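Local atomic coordinates of PixA inclusion body protein (Burkholderia cenocepacia, PDB entry 4LZK), a protein that is of unknown function but belongs to the PixA family of bacterial inclusion body proteins. Residues Leu53-Asn57 and Gly68-Leu74; Ser93-Leu98 and Phe162-Arg167; Ala150-Ser155 and Gln183-Ala187. All blocks are in the same frame, centred on the assembly; numbering follows the deposited sequence.

Interaction 1 (Leu53-Asn57 and Gly68-Leu74); sequences LFMLN and GNGNLGL
Met-55, a selenomethionine, meets the segment 68-74 with both backbone and side chain. Its carbonyl O takes the N-H of Gly-68 at 3.0 Å, and its own N reaches Asn-69 O in a weak, bent bond (132° at the hydrogen). With CG beside the backbone N (chi1 -77°) and the chain extended at chi2, SE lies 3.1 Å from Gly-70 O and 3.9 Å from Leu-72 CB, across the leucine at about a right angle; the bend at chi3 then turns CE toward Leu-72 CD2. Beside it, Leu-72 CD1 sits 3.3 Å from Asn-57 OD1, an oxygen hydrogen-bonded to the hydroxyl of Ser-65. Phe-54 brings CA and the rim of its ring to Gly-68 O, which lies in the ring plane, 3.2 Å from CD1. A water bridges Leu-53 O, to which it donates, and Gly-70 N, from which it accepts. Behind this first shell, a type I turn from Asn-69 to Leu-72 shapes the loop, and Asn-69 OD1 accepts from Asn-71 N in an Asx turn. Positive phi at Gly-68 suits a glycine. Strand 53-57, outermost in its sheet within the chain, is hydrogen-bonded to strand 19-26, while Trp-180 and Trp-182 of strand 172-186 pack against Met-55 from the other sheet.

Interaction 2 (Ser93-Leu98 and Phe162-Arg167); sequences SGDAAL and FALYTR
Ser-93 O lies 3.1 Å from Arg-167 NH1, at the edge of the guanidinium. The arginine reaches that far because its chain is extended from CG to NE, with CG trans to the backbone N (chi1 -179°); its NH2 is hydrogen-bonded to Asn-170 OD1 and to Glu-120 O of the second subunit. Gly-94 follows with its carbonyl O against Arg-167 CB. At Asp-95 the side chain runs alongside Thr-166, both pointing the same way, and OD1 comes 3.4 Å from the methyl CG2. The carboxylate is held by helix 28-34, OD1 in a salt bridge with Lys-32 and OD2 on the hydroxyl of Thr-28. From Ala-96 onward the segments form an antiparallel ladder, strand 96-105 against strand 154-167, in one sheet of this strand-rich fold. Ala-96 and Tyr-165 make a hydrogen-bonded pair, and the bond from Tyr-165 N to Ala-96 O is nearly straight (174°, 2.8 Å). Ala-97 faces Leu-164 as a non-hydrogen-bonded pair, and its CB touches CD2 of the Phe-162 ring at 3.8 Å; Ile-26 of strand 19-26 packs on both Ala-97 and Phe-162. Leu-98 and Ala-163 close the second hydrogen-bonded pair, each N giving to the other's O. On the face shared with Ala-96 and Ala-163, Leu-98 CD1 approaches CE2 of the Tyr-165 ring at 3.9 Å, the two side chains crossing at about a right angle.

Interaction 3 (Ala150-Ser155 and Gln183-Ala187); sequences AKSAGS and QAAAA
Gly-154 and Ala-186 face each other as an antiparallel hydrogen-bonded pair, and their two backbone bonds carry the contact. Gly-154 N gives to Ala-186 O at 3.0 Å with 169° at the hydrogen. The return bond, Ala-186 N to Gly-154 O, has the same length and is a little more bent (157°). A glycine fits here because its backbone angles would press a CB against the preceding carbonyl.

Next along the ladder, Ser-155 and Ala-185 are a non-hydrogen-bonded pair with CA atoms 4.2 Å apart. Here the link is made by CA-H...O contacts, Ala-185 CA to Gly-154 O at 3.1 Å being the shorter and Ser-155 CA to Ala-184 O the longer. Ser-155 turns OG trans to its backbone N (chi1 172°), which brings the hydroxyl beside the strand 183-186. A water joins that OG, at 2.9 Å, to Ala-184 O, the second of these bonds being weak.

Outside the ladder the packing is all small groups. The methyl of Ala-186 meets that of Ala-150, CB to CB at 4.0 Å, and also comes near Ser-152 O, so the turn 150-153 folds over the end of the strand. Ala-153 CB lies against Ala-186 O.

The pair closes the open end of the hairpin formed by strands 154-167 and 172-186, near the C terminus. Leu-76 of strand 72-76 and the loop residues Val-78 and Val-110 pack on Ala-186, Phe-111 covers Ala-150 and Ala-184, and Ser-155 packs on Ala-187 of the third subunit.

In the fold
Going from the N terminus, interaction 1 comes first and closes a short loop of ten residues between strand 53-57 and the turn leading into strand 72-76, bringing two sheets together. Only after it does interaction 2 open, at Ser-93, spanning 63 residues to pair strand 96-105 with strand 154-167. Interaction 3 starts inside that span and ends beyond it, so the two cross along the chain; they share strand 154-167 but lie on opposite sides of the chain's centre, about 30 Å apart between centres. Interactions 1 and 3 touch directly, through Asn-71 with Gln-183 and Leu-74 with Ala-185, where strand 72-76 runs parallel to strand 172-186.

Interaction 1 (Leu53-Asn57 and Gly68-Leu74)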
loop_
_atom_site.group_PDB
_atom_site.type_symbol
_atom_site.label_atom_id
_atom_site.label_comp_id
_atom_site.label_asym_id
_atom_site.label_seq_id
_atom_site.Cartn_x
_atom_site.Cartn_y
_atom_site.Cartn_z
ATOM N N LEU C 53 -11.463 -10.803 3.261
ATOM C CA LEU C 53 -11.784 -9.970 4.358
ATOM C C LEU C 53 -10.751 -8.885 4.501
ATOM O O LEU C 53 -9.771 -8.873 3.774
ATOM C CB LEU C 53 -11.922 -10.801 5.648
ATOM C CG LEU C 53 -10.595 -11.452 6.109
ATOM C CD1 LEU C 53 -10.375 -11.108 7.570
ATOM C CD2 LEU C 53 -10.706 -12.934 5.928
ATOM N N PHE C 54 -10.955 -7.977 5.434
ATOM C CA PHE C 54 -10.030 -6.878 5.702
ATOM C C PHE C 54 -9.834 -6.829 7.244
ATOM O O PHE C 54 -10.777 -7.101 7.991
ATOM C CB PHE C 54 -10.669 -5.605 5.244
ATOM C CG PHE C 54 -11.160 -5.633 3.834
ATOM C CD1 PHE C 54 -10.286 -5.440 2.783
ATOM C CD2 PHE C 54 -12.492 -5.829 3.542
ATOM C CE1 PHE C 54 -10.733 -5.436 1.454
ATOM C CE2 PHE C 54 -12.954 -5.824 2.201
ATOM C CZ PHE C 54 -12.066 -5.620 1.171
HETATM N N MSE C 55 -8.674 -6.489 7.714
HETATM C CA MSE C 55 -8.455 -6.380 9.194
HETATM C C MSE C 55 -7.871 -4.994 9.458
HETATM O O MSE C 55 -7.035 -4.547 8.725
HETATM C CB MSE C 55 -7.514 -7.436 9.697
HETATM C CG MSE C 55 -8.180 -8.812 9.814
HETATM SE SE MSE C 55 -7.021 -10.206 10.573
HETATM C CE MSE C 55 -7.306 -9.759 12.403
ATOM N N LEU C 56 -8.389 -4.323 10.457
ATOM C CA LEU C 56 -7.978 -2.978 10.840
ATOM C C LEU C 56 -7.621 -2.986 12.314
ATOM O O LEU C 56 -8.206 -3.802 13.100
ATOM C CB LEU C 56 -9.164 -2.092 10.655
ATOM C CG LEU C 56 -9.724 -2.078 9.205
ATOM C CD1 LEU C 56 -10.935 -1.225 9.236
ATOM C CD2 LEU C 56 -8.770 -1.619 8.132
ATOM N N ASN C 57 -6.739 -2.098 12.723
ATOM C CA ASN C 57 -6.410 -1.966 14.116
ATOM C C ASN C 57 -6.108 -0.496 14.447
ATOM O O ASN C 57 -5.719 0.298 13.595
ATOM C CB ASN C 57 -5.216 -2.877 14.523
ATOM C CG ASN C 57 -3.961 -2.484 13.833
ATOM O OD1 ASN C 57 -3.741 -2.896 12.714
ATOM N ND2 ASN C 57 -3.200 -1.527 14.429
ATOM N N GLY C 68 -5.951 -2.914 6.431
ATOM C CA GLY C 68 -6.809 -3.303 5.361
ATOM C C GLY C 68 -6.640 -4.719 4.952
ATOM O O GLY C 68 -7.581 -5.359 4.565
ATOM N N ASN C 69 -5.419 -5.222 4.933
ATOM C CA ASN C 69 -5.208 -6.583 4.484
ATOM C C ASN C 69 -5.823 -7.638 5.418
ATOM O O ASN C 69 -5.711 -7.493 6.666
ATOM C CB ASN C 69 -3.683 -6.739 4.492
ATOM C CG ASN C 69 -3.236 -7.997 3.870
ATOM O OD1 ASN C 69 -3.791 -9.085 4.109
ATOM N ND2 ASN C 69 -2.264 -7.867 2.995
ATOM N N GLY C 70 -6.410 -8.724 4.905
ATOM C CA GLY C 70 -7.056 -9.681 5.763
ATOM C C GLY C 70 -6.075 -10.484 6.638
ATOM O O GLY C 70 -6.436 -11.123 7.646
ATOM N N ASN C 71 -4.806 -10.446 6.229
ATOM C CA ASN C 71 -3.713 -11.023 6.958
ATOM C C ASN C 71 -3.137 -10.179 8.124
ATOM O O ASN C 71 -2.390 -10.704 9.002
ATOM C CB ASN C 71 -2.595 -11.308 5.927
ATOM C CG ASN C 71 -1.504 -12.117 6.484
ATOM O OD1 ASN C 71 -1.620 -13.347 6.598
ATOM N ND2 ASN C 71 -0.400 -11.432 6.846
ATOM N N LEU C 72 -3.511 -8.924 8.159
ATOM C CA LEU C 72 -3.098 -7.911 9.118
ATOM C C LEU C 72 -1.592 -7.634 9.207
ATOM O O LEU C 72 -1.180 -6.480 9.050
ATOM C CB LEU C 72 -3.741 -8.082 10.497
ATOM C CG LEU C 72 -3.657 -6.801 11.380
ATOM C CD1 LEU C 72 -4.163 -5.531 10.748
ATOM C CD2 LEU C 72 -4.302 -6.998 12.741
ATOM N N GLY C 73 -0.771 -8.655 9.447
ATOM C CA GLY C 73 0.688 -8.399 9.592
ATOM C C GLY C 73 0.937 -7.525 10.808
ATOM O O GLY C 73 1.716 -6.546 10.775
ATOM N N LEU C 74 0.259 -7.821 11.916
ATOM C CA LEU C 74 0.302 -6.956 13.094
ATOM C C LEU C 74 1.659 -7.093 13.775
ATOM O O LEU C 74 2.194 -8.193 13.911
ATOM C CB LEU C 74 -0.762 -7.380 14.086
ATOM C CG LEU C 74 -0.951 -6.567 15.323
ATOM C CD1 LEU C 74 -1.415 -5.129 15.095
ATOM C CD2 LEU C 74 -1.923 -7.301 16.282
HETATM O O HOH W 1 -7.609 -8.915 2.107
#

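Interaction 2 (Ser93-Leu98 and Phe162-Arg167)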
loop_
_atom_site.group_PDB
_atom_site.type_symbol
_atom_site.label_atom_id
_atom_site.label_comp_id
_atom_site.label_asym_id
_atom_site.label_seq_id
_atom_site.Cartn_x
_atom_site.Cartn_y
_atom_site.Cartn_z
ATOM N N SER C 93 -25.722 -6.022 9.714
ATOM C CA SER C 93 -27.139 -5.550 9.633
ATOM C C SER C 93 -28.029 -6.528 8.789
ATOM O O SER C 93 -29.207 -6.511 8.900
ATOM C CB SER C 93 -27.204 -4.147 9.053
ATOM O OG SER C 93 -26.806 -4.118 7.719
ATOM N N GLY C 94 -27.416 -7.311 7.932
ATOM C CA GLY C 94 -28.090 -8.267 7.040
ATOM C C GLY C 94 -27.493 -9.641 7.251
ATOM O O GLY C 94 -27.818 -10.299 8.270
ATOM N N ASP C 95 -26.580 -10.056 6.384
ATOM C CA ASP C 95 -25.733 -11.214 6.739
ATOM C C ASP C 95 -24.982 -10.780 8.009
ATOM O O ASP C 95 -24.765 -9.582 8.222
ATOM C CB ASP C 95 -24.656 -11.542 5.699
ATOM C CG ASP C 95 -25.175 -11.731 4.251
ATOM O OD1 ASP C 95 -26.287 -12.270 4.067
ATOM O OD2 ASP C 95 -24.381 -11.390 3.285
ATOM N N ALA C 96 -24.650 -11.716 8.885
ATOM C CA ALA C 96 -23.814 -11.372 10.065
ATOM C C ALA C 96 -22.640 -12.359 10.050
ATOM O O ALA C 96 -22.841 -13.578 9.777
ATOM C CB ALA C 96 -24.584 -11.552 11.304
ATOM N N ALA C 97 -21.444 -11.878 10.325
ATOM C CA ALA C 97 -20.314 -12.746 10.486
ATOM C C ALA C 97 -19.934 -12.641 11.943
ATOM O O ALA C 97 -19.601 -11.543 12.410
ATOM C CB ALA C 97 -19.175 -12.286 9.647
ATOM N N LEU C 98 -20.038 -13.731 12.667
ATOM C CA LEU C 98 -19.835 -13.725 14.121
ATOM C C LEU C 98 -18.708 -14.686 14.488
ATOM O O LEU C 98 -18.821 -15.871 14.325
ATOM C CB LEU C 98 -21.109 -14.151 14.792
ATOM C CG LEU C 98 -22.279 -13.210 14.494
ATOM C CD1 LEU C 98 -23.514 -13.832 15.079
ATOM C CD2 LEU C 98 -22.065 -11.871 15.125
ATOM N N PHE C 162 -15.463 -18.224 12.364
ATOM C CA PHE C 162 -16.662 -17.439 12.483
ATOM C C PHE C 162 -17.829 -18.121 11.821
ATOM O O PHE C 162 -17.699 -18.931 10.914
ATOM C CB PHE C 162 -16.472 -16.041 11.897
ATOM C CG PHE C 162 -16.345 -15.987 10.382
ATOM C CD1 PHE C 162 -15.090 -16.105 9.750
ATOM C CD2 PHE C 162 -17.438 -15.702 9.571
ATOM C CE1 PHE C 162 -14.977 -16.010 8.403
ATOM C CE2 PHE C 162 -17.292 -15.629 8.195
ATOM C CZ PHE C 162 -16.076 -15.762 7.624
ATOM N N ALA C 163 -19.013 -17.792 12.321
ATOM C CA ALA C 163 -20.257 -18.299 11.703
ATOM C C ALA C 163 -20.788 -17.225 10.804
ATOM O O ALA C 163 -20.818 -16.038 11.173
ATOM C CB ALA C 163 -21.289 -18.631 12.773
ATOM N N LEU C 164 -21.170 -17.607 9.592
ATOM C CA LEU C 164 -21.813 -16.705 8.678
ATOM C C LEU C 164 -23.348 -17.000 8.681
ATOM O O LEU C 164 -23.803 -18.116 8.324
ATOM C CB LEU C 164 -21.188 -16.886 7.316
ATOM C CG LEU C 164 -21.325 -15.771 6.335
ATOM C CD1 LEU C 164 -20.544 -16.050 5.108
ATOM C CD2 LEU C 164 -22.743 -15.520 5.949
ATOM N N TYR C 165 -24.129 -16.008 9.079
ATOM C CA TYR C 165 -25.606 -16.185 9.092
ATOM C C TYR C 165 -26.192 -15.361 7.983
ATOM O O TYR C 165 -25.655 -14.276 7.667
ATOM C CB TYR C 165 -26.216 -15.779 10.428
ATOM C CG TYR C 165 -25.912 -16.681 11.525
ATOM C CD1 TYR C 165 -26.673 -17.822 11.779
ATOM C CD2 TYR C 165 -24.816 -16.433 12.333
ATOM C CE1 TYR C 165 -26.351 -18.666 12.814
ATOM C CE2 TYR C 165 -24.506 -17.241 13.349
ATOM C CZ TYR C 165 -25.246 -18.382 13.571
ATOM O OH TYR C 165 -24.849 -19.180 14.601
ATOM N N THR C 166 -27.243 -15.859 7.306
ATOM C CA THR C 166 -27.869 -14.969 6.366
ATOM C C THR C 166 -29.194 -14.472 6.928
ATOM O O THR C 166 -29.782 -15.101 7.784
ATOM C CB THR C 166 -28.144 -15.575 4.958
ATOM O OG1 THR C 166 -28.745 -16.875 5.084
ATOM C CG2 THR C 166 -26.872 -15.626 4.144
ATOM N N ARG C 167 -29.614 -13.333 6.421
ATOM C CA ARG C 167 -30.896 -12.690 6.812
ATOM C C ARG C 167 -31.902 -13.122 5.818
ATOM O O ARG C 167 -31.749 -12.829 4.629
ATOM C CB ARG C 167 -30.828 -11.149 6.699
ATOM C CG ARG C 167 -32.136 -10.470 7.111
ATOM C CD ARG C 167 -32.306 -9.061 6.572
ATOM N NE ARG C 167 -33.454 -8.381 7.192
ATOM C CZ ARG C 167 -33.381 -7.574 8.255
ATOM N NH1 ARG C 167 -32.188 -7.291 8.794
ATOM N NH2 ARG C 167 -34.491 -7.003 8.754
#

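Interaction 3 (Ala150-Ser155 and Gln183-Ala187)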
loop_
_atom_site.group_PDB
_atom_site.type_symbol
_atom_site.label_atom_id
_atom_site.label_comp_id
_atom_site.label_asym_id
_atom_site.label_seq_id
_atom_site.Cartn_x
_atom_site.Cartn_y
_atom_site.Cartn_z
ATOM N N ALA C 150 -0.238 -10.020 24.290
ATOM C CA ALA C 150 1.016 -10.558 23.778
ATOM C C ALA C 150 1.901 -10.914 24.969
ATOM O O ALA C 150 2.154 -10.042 25.797
ATOM C CB ALA C 150 1.728 -9.529 22.893
ATOM N N LYS C 151 2.415 -12.126 25.033
ATOM C CA LYS C 151 3.203 -12.513 26.199
ATOM C C LYS C 151 4.523 -13.146 25.863
ATOM O O LYS C 151 5.315 -13.386 26.782
ATOM C CB LYS C 151 2.450 -13.434 27.177
ATOM C CG LYS C 151 1.684 -14.537 26.541
ATOM C CD LYS C 151 2.532 -15.694 26.183
ATOM C CE LYS C 151 1.676 -16.955 25.942
ATOM N NZ LYS C 151 2.673 -18.012 25.550
ATOM N N SER C 152 4.752 -13.489 24.594
ATOM C CA SER C 152 6.111 -13.950 24.246
ATOM C C SER C 152 6.554 -13.302 22.943
ATOM O O SER C 152 5.726 -13.026 22.066
ATOM C CB SER C 152 6.174 -15.458 24.161
ATOM O OG SER C 152 5.593 -16.104 25.314
ATOM N N ALA C 153 7.865 -13.032 22.806
ATOM C CA ALA C 153 8.380 -12.445 21.582
ATOM C C ALA C 153 8.398 -13.471 20.488
ATOM O O ALA C 153 8.550 -14.669 20.772
ATOM C CB ALA C 153 9.772 -11.839 21.797
ATOM N N GLY C 154 8.205 -13.032 19.234
ATOM C CA GLY C 154 8.243 -13.911 18.111
ATOM C C GLY C 154 7.070 -13.686 17.153
ATOM O O GLY C 154 6.382 -12.664 17.238
ATOM N N SER C 155 6.882 -14.652 16.288
ATOM C CA SER C 155 5.903 -14.567 15.223
ATOM C C SER C 155 4.876 -15.623 15.357
ATOM O O SER C 155 5.213 -16.790 15.518
ATOM C CB SER C 155 6.612 -14.588 13.851
ATOM O OG SER C 155 5.562 -14.706 12.824
ATOM N N GLN C 183 -1.657 -13.009 10.673
ATOM C CA GLN C 183 -0.279 -13.079 11.161
ATOM C C GLN C 183 0.041 -11.884 12.064
ATOM O O GLN C 183 -0.402 -10.743 11.835
ATOM C CB GLN C 183 0.737 -13.085 9.964
ATOM C CG GLN C 183 0.386 -14.071 8.886
ATOM C CD GLN C 183 1.245 -13.950 7.617
ATOM O OE1 GLN C 183 1.539 -12.858 7.161
ATOM N NE2 GLN C 183 1.627 -15.094 7.053
ATOM N N ALA C 184 0.788 -12.164 13.124
ATOM C CA ALA C 184 1.134 -11.162 14.085
ATOM C C ALA C 184 2.542 -11.515 14.677
ATOM O O ALA C 184 3.013 -12.655 14.531
ATOM C CB ALA C 184 0.091 -11.122 15.153
ATOM N N ALA C 185 3.215 -10.520 15.252
ATOM C CA ALA C 185 4.513 -10.636 15.870
ATOM C C ALA C 185 4.592 -9.639 17.018
ATOM O O ALA C 185 3.985 -8.577 17.009
ATOM C CB ALA C 185 5.634 -10.323 14.896
ATOM N N ALA C 186 5.375 -9.982 18.015
ATOM C CA ALA C 186 5.593 -9.118 19.129
ATOM C C ALA C 186 7.066 -9.035 19.390
ATOM O O ALA C 186 7.776 -10.021 19.155
ATOM C CB ALA C 186 4.868 -9.652 20.381
ATOM N N ALA C 187 7.496 -7.849 19.839
ATOM C CA ALA C 187 8.864 -7.598 20.260
ATOM C C ALA C 187 8.882 -7.143 21.721
ATOM O O ALA C 187 9.859 -7.542 22.386
ATOM C CB ALA C 187 9.494 -6.506 19.418
ATOM O OXT ALA C 187 7.993 -6.370 22.229
HETATM O O HOH W 2 3.865 -12.685 11.671
#